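Long-range contacts in sulfide-quinone reductase (PDB 3HYW), which oxidises hydrogen sulfide with a quinone as electron acceptor, using one FAD per subunit of a homotrimer and building up polysulfur in the process: residues Asn23-Leu28 with Asn327-Ile332; Ala297-Glu302 with Gly424-Arg429; Asn335-Ala340 with Ile416-Asp421. All coordinates share one frame; numbering follows the deposited sequence.

Interaction 1 of 3, residues Asn23-Leu28 with Asn327-Ile332; sequences NLMPDL and NIVNDI
The end of the Rossmann helix 12-24, and the turn that leads from it into strand 29-33, pack here on the last turns of helix 314-332. M25 and V329 meet tip to tip. M25 is the first residue to leave the helix. Its CG lies anti to the backbone N (chi1 -156°), and the chain runs straight until it bends at chi3 (-83°). This carries the methyl CE up to V329, with M25 CE 3.6 Å from V329 CG1. V329 CG2 is also close to that methyl and meets L24 as well, with L24 CB 3.9 Å from V329 CG2. One helical turn further on, I332 packs against the sulfur: M25 SD lies 3.8 Å from I332 CD1. The same CD1 meets L28 more loosely, at 4.2 Å from L28 CD2. L28 and M25 are held together by a type I turn, closed by L28 N on M25 O at 3.2 Å. L21 of helix 12-24 also touches both L28 and V329. The contact across the two segments is wholly apolar, between methyl groups and a thioether. It therefore rests on shape and burial, not on directed bonds.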
loop_
_atom_site.group_PDB
_atom_site.type_symbol
_atom_site.label_atom_id
_atom_site.label_comp_id
_atom_site.label_asym_id
_atom_site.label_seq_id
_atom_site.Cartn_x
_atom_site.Cartn_y
_atom_site.Cartn_z
ATOM N N ASN A 23 6.459 -10.110 47.326
ATOM C CA ASN A 23 5.461 -9.122 47.717
ATOM C C ASN A 23 4.137 -9.779 48.113
ATOM O O ASN A 23 3.411 -9.272 48.973
ATOM C CB ASN A 23 5.280 -8.077 46.602
ATOM C CG ASN A 23 6.469 -7.103 46.506
ATOM O OD1 ASN A 23 7.118 -6.985 45.465
ATOM N ND2 ASN A 23 6.760 -6.420 47.605
ATOM N N LEU A 24 3.848 -10.920 47.490
ATOM C CA LEU A 24 2.676 -11.731 47.808
ATOM C C LEU A 24 2.834 -12.487 49.134
ATOM O O LEU A 24 1.873 -12.630 49.900
ATOM C CB LEU A 24 2.419 -12.730 46.677
ATOM C CG LEU A 24 1.334 -12.497 45.610
ATOM C CD1 LEU A 24 1.075 -11.048 45.286
ATOM C CD2 LEU A 24 1.652 -13.280 44.342
ATOM N N MET A 25 4.050 -12.957 49.392
ATOM C CA MET A 25 4.327 -13.833 50.525
ATOM C C MET A 25 5.665 -13.452 51.162
ATOM O O MET A 25 6.710 -13.974 50.773
ATOM C CB MET A 25 4.330 -15.291 50.052
ATOM C CG MET A 25 4.034 -16.320 51.124
ATOM S SD MET A 25 3.788 -17.956 50.407
ATOM C CE MET A 25 2.070 -17.862 49.922
ATOM N N PRO A 26 5.638 -12.518 52.134
ATOM C CA PRO A 26 6.835 -12.071 52.854
ATOM C C PRO A 26 7.655 -13.176 53.524
ATOM O O PRO A 26 8.872 -13.038 53.635
ATOM C CB PRO A 26 6.265 -11.122 53.914
ATOM C CG PRO A 26 5.023 -10.587 53.280
ATOM C CD PRO A 26 4.440 -11.789 52.589
ATOM N N ASP A 27 7.012 -14.255 53.965
ATOM C CA ASP A 27 7.736 -15.310 54.679
ATOM C C ASP A 27 8.293 -16.419 53.770
ATOM O O ASP A 27 9.105 -17.233 54.205
ATOM C CB ASP A 27 6.911 -15.872 55.853
ATOM C CG ASP A 27 5.800 -16.814 55.410
ATOM O OD1 ASP A 27 5.236 -16.625 54.306
ATOM O OD2 ASP A 27 5.492 -17.750 56.190
ATOM N N LEU A 28 7.878 -16.415 52.505
ATOM C CA LEU A 28 8.347 -17.373 51.501
ATOM C C LEU A 28 9.868 -17.321 51.361
ATOM O O LEU A 28 10.433 -16.243 51.221
ATOM C CB LEU A 28 7.727 -17.029 50.144
ATOM C CG LEU A 28 7.125 -18.084 49.206
ATOM C CD1 LEU A 28 7.107 -17.569 47.778
ATOM C CD2 LEU A 28 7.797 -19.439 49.277
ATOM N N ASN A 327 -0.168 -18.408 40.948
ATOM C CA ASN A 327 -0.357 -19.849 40.865
ATOM C C ASN A 327 0.407 -20.612 41.945
ATOM O O ASN A 327 -0.127 -21.550 42.544
ATOM C CB ASN A 327 0.029 -20.355 39.469
ATOM C CG ASN A 327 -0.984 -19.969 38.400
ATOM O OD1 ASN A 327 -0.689 -20.014 37.200
ATOM N ND2 ASN A 327 -2.174 -19.582 38.824
ATOM N N ILE A 328 1.655 -20.206 42.185
ATOM C CA ILE A 328 2.494 -20.800 43.236
ATOM C C ILE A 328 1.946 -20.519 44.636
ATOM O O ILE A 328 1.822 -21.428 45.472
ATOM C CB ILE A 328 3.969 -20.312 43.123
ATOM C CG1 ILE A 328 4.643 -20.951 41.904
ATOM C CG2 ILE A 328 4.759 -20.655 44.396
ATOM C CD1 ILE A 328 6.004 -20.353 41.541
ATOM N N VAL A 329 1.621 -19.254 44.879
ATOM C CA VAL A 329 1.076 -18.804 46.151
ATOM C C VAL A 329 -0.252 -19.514 46.463
ATOM O O VAL A 329 -0.453 -19.999 47.580
ATOM C CB VAL A 329 0.942 -17.252 46.157
ATOM C CG1 VAL A 329 -0.021 -16.770 47.220
ATOM C CG2 VAL A 329 2.316 -16.619 46.338
ATOM N N ASN A 330 -1.131 -19.601 45.465
ATOM C CA ASN A 330 -2.416 -20.274 45.621
ATOM C C ASN A 330 -2.299 -21.778 45.851
ATOM O O ASN A 330 -3.129 -22.366 46.548
ATOM C CB ASN A 330 -3.330 -19.990 44.433
ATOM C CG ASN A 330 -3.927 -18.605 44.485
ATOM O OD1 ASN A 330 -3.658 -17.835 45.410
ATOM N ND2 ASN A 330 -4.743 -18.275 43.490
ATOM N N ASP A 331 -1.275 -22.401 45.272
ATOM C CA ASP A 331 -1.020 -23.810 45.554
ATOM C C ASP A 331 -0.628 -23.996 47.020
ATOM O O ASP A 331 -1.183 -24.862 47.707
ATOM C CB ASP A 331 0.048 -24.397 44.634
ATOM C CG ASP A 331 0.160 -25.901 44.778
ATOM O OD1 ASP A 331 -0.733 -26.614 44.273
ATOM O OD2 ASP A 331 1.127 -26.370 45.416
ATOM N N ILE A 332 0.308 -23.166 47.491
ATOM C CA ILE A 332 0.756 -23.175 48.891
ATOM C C ILE A 332 -0.420 -23.014 49.863
ATOM O O ILE A 332 -0.499 -23.708 50.882
ATOM C CB ILE A 332 1.813 -22.060 49.162
ATOM C CG1 ILE A 332 3.105 -22.346 48.393
ATOM C CG2 ILE A 332 2.090 -21.902 50.686
ATOM C CD1 ILE A 332 4.125 -21.219 48.421
#

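Interaction 2 of 3, residues Ala297-Glu302 with Gly424-Arg429; sequences AIPPIE and GAPGSR
P426 is the tight point of this contact between two irregular loops. One follows strand 289-291; the other belongs to the C-terminal tail. The ring carbon P426 CG comes to 3.3 Å from the carbonyl oxygen A297 O. It also lies 3.9 Å from I298 CG1. The I298 side chain runs past the proline ring in the opposite direction. Its CG1 sits beside the backbone N (chi1 -59°), which brings that branch against P426 CB and CG, while CG2 faces P426 O. F281 packs on P426 as well. The looser side is formed by P299, which is exposed. P299 CD stands 4.2 Å from P426 CG, and P299 CG is equally far from A425 CB.

The tail holds its own shape. A type II turn runs from A425 to S428, and A425 O takes two donors: S428 N and the hydroxyl S428 OG, the latter at 2.6 Å on a lone pair in the carbonyl plane. Beyond the turn, R429 NH2 binds G427 O at 3.0 Å, at the edge of the guanidinium. Other bonds of the tail run to R279 and, from R429 NE, to Y178 O of a neighbouring subunit. Across the loops the contact is van der Waals packing. The turn's internal bonds probably help to hold the P426 ring against I298 and A297 O.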
loop_
_atom_site.group_PDB
_atom_site.type_symbol
_atom_site.label_atom_id
_atom_site.label_comp_id
_atom_site.label_asym_id
_atom_site.label_seq_id
_atom_site.Cartn_x
_atom_site.Cartn_y
_atom_site.Cartn_z
ATOM N N ALA A 297 8.070 -22.743 25.832
ATOM C CA ALA A 297 7.685 -23.248 24.519
ATOM C C ALA A 297 6.267 -22.792 24.169
ATOM O O ALA A 297 5.278 -23.301 24.706
ATOM C CB ALA A 297 7.793 -24.766 24.476
ATOM N N ILE A 298 6.175 -21.820 23.270
ATOM C CA ILE A 298 4.885 -21.334 22.798
ATOM C C ILE A 298 4.845 -21.597 21.297
ATOM O O ILE A 298 5.765 -21.194 20.588
ATOM C CB ILE A 298 4.681 -19.817 23.088
ATOM C CG1 ILE A 298 4.768 -19.520 24.587
ATOM C CG2 ILE A 298 3.321 -19.329 22.557
ATOM C CD1 ILE A 298 4.681 -18.031 24.911
ATOM N N PRO A 299 3.790 -22.284 20.812
ATOM C CA PRO A 299 3.703 -22.599 19.384
ATOM C C PRO A 299 3.647 -21.318 18.540
ATOM O O PRO A 299 3.212 -20.284 19.040
ATOM C CB PRO A 299 2.387 -23.380 19.272
ATOM C CG PRO A 299 2.109 -23.872 20.684
ATOM C CD PRO A 299 2.616 -22.781 21.557
ATOM N N PRO A 300 4.116 -21.374 17.278
ATOM C CA PRO A 300 4.083 -20.165 16.453
ATOM C C PRO A 300 2.663 -19.708 16.112
ATOM O O PRO A 300 1.752 -20.529 16.018
ATOM C CB PRO A 300 4.850 -20.573 15.189
ATOM C CG PRO A 300 4.761 -22.044 15.135
ATOM C CD PRO A 300 4.732 -22.510 16.567
ATOM N N ILE A 301 2.481 -18.399 15.949
ATOM C CA ILE A 301 1.176 -17.841 15.583
ATOM C C ILE A 301 0.775 -18.266 14.166
ATOM O O ILE A 301 -0.403 -18.452 13.874
ATOM C CB ILE A 301 1.146 -16.299 15.757
ATOM C CG1 ILE A 301 1.028 -15.951 17.241
ATOM C CG2 ILE A 301 -0.006 -15.676 14.959
ATOM C CD1 ILE A 301 1.360 -14.507 17.585
ATOM N N GLU A 302 1.764 -18.412 13.290
ATOM C CA GLU A 302 1.538 -19.006 11.974
ATOM C C GLU A 302 2.785 -19.679 11.420
ATOM O O GLU A 302 3.905 -19.251 11.694
ATOM C CB GLU A 302 0.952 -17.999 10.974
ATOM C CG GLU A 302 1.652 -16.655 10.881
ATOM C CD GLU A 302 0.933 -15.694 9.936
ATOM O OE1 GLU A 302 -0.309 -15.542 10.053
ATOM O OE2 GLU A 302 1.609 -15.086 9.079
ATOM N N GLY A 424 -3.847 -27.153 28.038
ATOM C CA GLY A 424 -3.842 -26.632 26.679
ATOM C C GLY A 424 -2.585 -25.818 26.443
ATOM O O GLY A 424 -1.821 -25.567 27.373
ATOM N N ALA A 425 -2.375 -25.406 25.196
ATOM C CA ALA A 425 -1.186 -24.658 24.809
ATOM C C ALA A 425 -1.137 -23.280 25.478
ATOM O O ALA A 425 -2.171 -22.650 25.653
ATOM C CB ALA A 425 -1.139 -24.512 23.292
ATOM N N PRO A 426 0.070 -22.802 25.838
ATOM C CA PRO A 426 0.177 -21.431 26.333
ATOM C C PRO A 426 -0.338 -20.478 25.261
ATOM O O PRO A 426 -0.047 -20.671 24.080
ATOM C CB PRO A 426 1.683 -21.244 26.538
ATOM C CG PRO A 426 2.326 -22.309 25.706
ATOM C CD PRO A 426 1.387 -23.461 25.777
ATOM N N GLY A 427 -1.121 -19.484 25.666
ATOM C CA GLY A 427 -1.716 -18.552 24.709
ATOM C C GLY A 427 -3.105 -18.942 24.223
ATOM O O GLY A 427 -3.855 -18.087 23.760
ATOM N N SER A 428 -3.453 -20.228 24.314
ATOM C CA SER A 428 -4.796 -20.680 23.948
ATOM C C SER A 428 -5.785 -20.311 25.054
ATOM O O SER A 428 -5.424 -20.269 26.229
ATOM C CB SER A 428 -4.827 -22.186 23.645
ATOM O OG SER A 428 -4.667 -22.959 24.821
ATOM N N ARG A 429 -7.028 -20.046 24.663
ATOM C CA ARG A 429 -8.034 -19.464 25.553
ATOM C C ARG A 429 -8.732 -20.509 26.420
ATOM O O ARG A 429 -9.256 -21.501 25.905
ATOM C CB ARG A 429 -9.067 -18.676 24.732
ATOM C CG ARG A 429 -8.677 -17.233 24.393
ATOM C CD ARG A 429 -7.465 -17.134 23.468
ATOM N NE ARG A 429 -7.511 -15.942 22.623
ATOM C CZ ARG A 429 -6.469 -15.420 21.982
ATOM N NH1 ARG A 429 -6.639 -14.340 21.236
ATOM N NH2 ARG A 429 -5.258 -15.960 22.087
#

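Interaction 3 of 3, residues Asn335-Ala340 with Ile416-Asp421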
loop_
_atom_site.group_PDB
_atom_site.type_symbol
_atom_site.label_atom_id
_atom_site.label_comp_id
_atom_site.label_asym_id
_atom_site.label_seq_id
_atom_site.Cartn_x
_atom_site.Cartn_y
_atom_site.Cartn_z
ATOM N N ASN A 335 -5.562 -22.724 47.579
ATOM C CA ASN A 335 -6.534 -21.963 46.816
ATOM C C ASN A 335 -6.563 -22.532 45.393
ATOM O O ASN A 335 -5.559 -22.472 44.695
ATOM C CB ASN A 335 -6.135 -20.483 46.809
ATOM C CG ASN A 335 -7.197 -19.578 46.201
ATOM O OD1 ASN A 335 -7.970 -19.985 45.331
ATOM N ND2 ASN A 335 -7.222 -18.328 46.650
ATOM N N PRO A 336 -7.712 -23.093 44.962
ATOM C CA PRO A 336 -7.823 -23.737 43.647
ATOM C C PRO A 336 -7.888 -22.776 42.448
ATOM O O PRO A 336 -7.912 -23.239 41.303
ATOM C CB PRO A 336 -9.129 -24.533 43.760
ATOM C CG PRO A 336 -9.942 -23.766 44.713
ATOM C CD PRO A 336 -8.981 -23.163 45.708
ATOM N N ASP A 337 -7.938 -21.466 42.707
ATOM C CA ASP A 337 -7.899 -20.465 41.636
ATOM C C ASP A 337 -6.557 -20.517 40.911
ATOM O O ASP A 337 -5.502 -20.518 41.548
ATOM C CB ASP A 337 -8.121 -19.051 42.187
ATOM C CG ASP A 337 -9.589 -18.702 42.353
ATOM O OD1 ASP A 337 -10.457 -19.509 41.956
ATOM O OD2 ASP A 337 -9.877 -17.601 42.873
ATOM N N LYS A 338 -6.610 -20.573 39.585
ATOM C CA LYS A 338 -5.405 -20.554 38.759
ATOM C C LYS A 338 -5.528 -19.512 37.656
ATOM O O LYS A 338 -6.612 -19.295 37.117
ATOM C CB LYS A 338 -5.119 -21.940 38.166
ATOM C CG LYS A 338 -4.786 -23.031 39.208
ATOM C CD LYS A 338 -3.390 -22.835 39.816
ATOM C CE LYS A 338 -3.230 -23.598 41.128
ATOM N NZ LYS A 338 -4.101 -23.055 42.218
ATOM N N TYR A 339 -4.404 -18.883 37.318
ATOM C CA TYR A 339 -4.386 -17.761 36.386
ATOM C C TYR A 339 -3.570 -18.027 35.136
ATOM O O TYR A 339 -2.515 -18.667 35.179
ATOM C CB TYR A 339 -3.850 -16.495 37.068
ATOM C CG TYR A 339 -4.672 -16.057 38.250
ATOM C CD1 TYR A 339 -5.727 -15.159 38.090
ATOM C CD2 TYR A 339 -4.403 -16.547 39.528
ATOM C CE1 TYR A 339 -6.493 -14.758 39.176
ATOM C CE2 TYR A 339 -5.161 -16.156 40.618
ATOM C CZ TYR A 339 -6.202 -15.258 40.435
ATOM O OH TYR A 339 -6.954 -14.862 41.515
ATOM N N ALA A 340 -4.087 -17.515 34.023
ATOM C CA ALA A 340 -3.367 -17.451 32.768
ATOM C C ALA A 340 -3.031 -15.980 32.484
ATOM O O ALA A 340 -3.848 -15.093 32.771
ATOM C CB ALA A 340 -4.220 -18.011 31.661
ATOM N N ILE A 416 -3.734 -10.560 33.894
ATOM C CA ILE A 416 -3.978 -11.984 34.129
ATOM C C ILE A 416 -5.471 -12.249 34.247
ATOM O O ILE A 416 -6.245 -11.349 34.574
ATOM C CB ILE A 416 -3.215 -12.526 35.384
ATOM C CG1 ILE A 416 -3.699 -11.853 36.681
ATOM C CG2 ILE A 416 -1.702 -12.353 35.218
ATOM C CD1 ILE A 416 -3.017 -12.379 37.946
ATOM N N GLU A 417 -5.872 -13.483 33.971
ATOM C CA GLU A 417 -7.275 -13.867 34.065
ATOM C C GLU A 417 -7.420 -15.227 34.726
ATOM O O GLU A 417 -6.570 -16.094 34.556
ATOM C CB GLU A 417 -7.941 -13.859 32.681
ATOM C CG GLU A 417 -7.306 -14.808 31.663
ATOM C CD GLU A 417 -7.519 -14.373 30.215
ATOM O OE1 GLU A 417 -8.570 -13.761 29.913
ATOM O OE2 GLU A 417 -6.627 -14.645 29.379
ATOM N N LEU A 418 -8.500 -15.401 35.484
ATOM C CA LEU A 418 -8.836 -16.710 36.033
ATOM C C LEU A 418 -8.958 -17.717 34.897
ATOM O O LEU A 418 -9.582 -17.444 33.873
ATOM C CB LEU A 418 -10.132 -16.654 36.844
ATOM C CG LEU A 418 -10.002 -16.249 38.312
ATOM C CD1 LEU A 418 -11.383 -16.036 38.924
ATOM C CD2 LEU A 418 -9.228 -17.302 39.095
ATOM N N CYS A 419 -8.331 -18.870 35.078
ATOM C CA CYS A 419 -8.341 -19.904 34.068
ATOM C C CYS A 419 -9.033 -21.141 34.624
ATOM O O CYS A 419 -8.527 -21.797 35.544
ATOM C CB CYS A 419 -6.918 -20.221 33.609
ATOM S SG CYS A 419 -6.847 -21.389 32.242
ATOM N N LYS A 420 -10.201 -21.436 34.063
ATOM C CA LYS A 420 -11.035 -22.551 34.510
ATOM C C LYS A 420 -10.472 -23.909 34.081
ATOM O O LYS A 420 -10.882 -24.949 34.603
ATOM C CB LYS A 420 -12.473 -22.376 34.005
ATOM C CG LYS A 420 -12.595 -22.090 32.505
ATOM C CD LYS A 420 -14.048 -21.847 32.099
ATOM C CE LYS A 420 -14.153 -21.315 30.669
ATOM N NZ LYS A 420 -13.562 -19.945 30.519
ATOM N N ASP A 421 -9.541 -23.889 33.128
ATOM C CA ASP A 421 -8.885 -25.106 32.653
ATOM C C ASP A 421 -7.502 -24.779 32.102
ATOM O O ASP A 421 -7.370 -24.266 30.984
ATOM C CB ASP A 421 -9.737 -25.809 31.586
ATOM C CG ASP A 421 -9.134 -27.135 31.124
ATOM O OD1 ASP A 421 -8.350 -27.751 31.882
ATOM O OD2 ASP A 421 -9.457 -27.564 29.996
HETATM O O HOH W 1 -9.075 -21.227 38.199
#
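Three backbone hydrogen bonds join K338-A340 to E417-C419 in a small two-stranded antiparallel sheet. C419 N gives the shortest, to K338 O at 2.7 Å and nearly straight (164°). A340 and E417 form a hydrogen-bonded pair: A340 N reaches E417 O at 2.9 Å, and E417 N returns the bond to A340 O at the same length. Y339 and L418 are the non-hydrogen-bonded pair between these bonds. A water extends the link at one end, accepting from K338 N and donating to C419 O.

Next to the backbone, E417 O also receives a CA-H contact from Y339 CA at 3.3 Å. The Y339 ring then carries much of the side-chain packing. Its CG lies anti to the carbonyl carbon (chi1 -60°), and the ring runs side by side with L418, pointing the same way. L418 CD2 sits over one ring face, 4.1 Å from the Y339 ring centroid, as a CH-pi contact. That methyl also rests on the D337 carboxylate, 3.6 Å from D337 CG. I416 CD1 approaches the ring obliquely, 3.9 Å from Y339 CD1. H326 of helix 314-332 meets the ring too. An alanine in place of Y339 would remove the ring and is likely to leave the L418 methyl without its aromatic face and open a gap beside I416 CD1.

On another side A340 CB packs on C419 CB at 4.0 Å. C419 SG is bound to C430 in a disulfide, which ties the C-terminus to this sheet. The chemistry is thus layered: directed backbone bonds set the register, apolar groups pack beside them, and a covalent bond secures the tail.

Interaction 1 uses the end of helix 314-332, and interaction 3 the chain just after it. Their centres are about 15 Å apart and they touch, with probable hydrogen bonds from N335 N to N330 O and from N330 ND2 to D337 O. Interaction 2 lies apart from interaction 1, but its tail segment follows closely on that of interaction 3. Interaction 1 is mostly buried and purely apolar. Interactions 2 and 3 are partly buried. Of the three, interaction 3 alone has hydrogen bonds between its segments, as strand pairing requires. Interaction 2, between irregular loops, meets by packing alone. Interaction 2 is also nearer the chain centre and FAD.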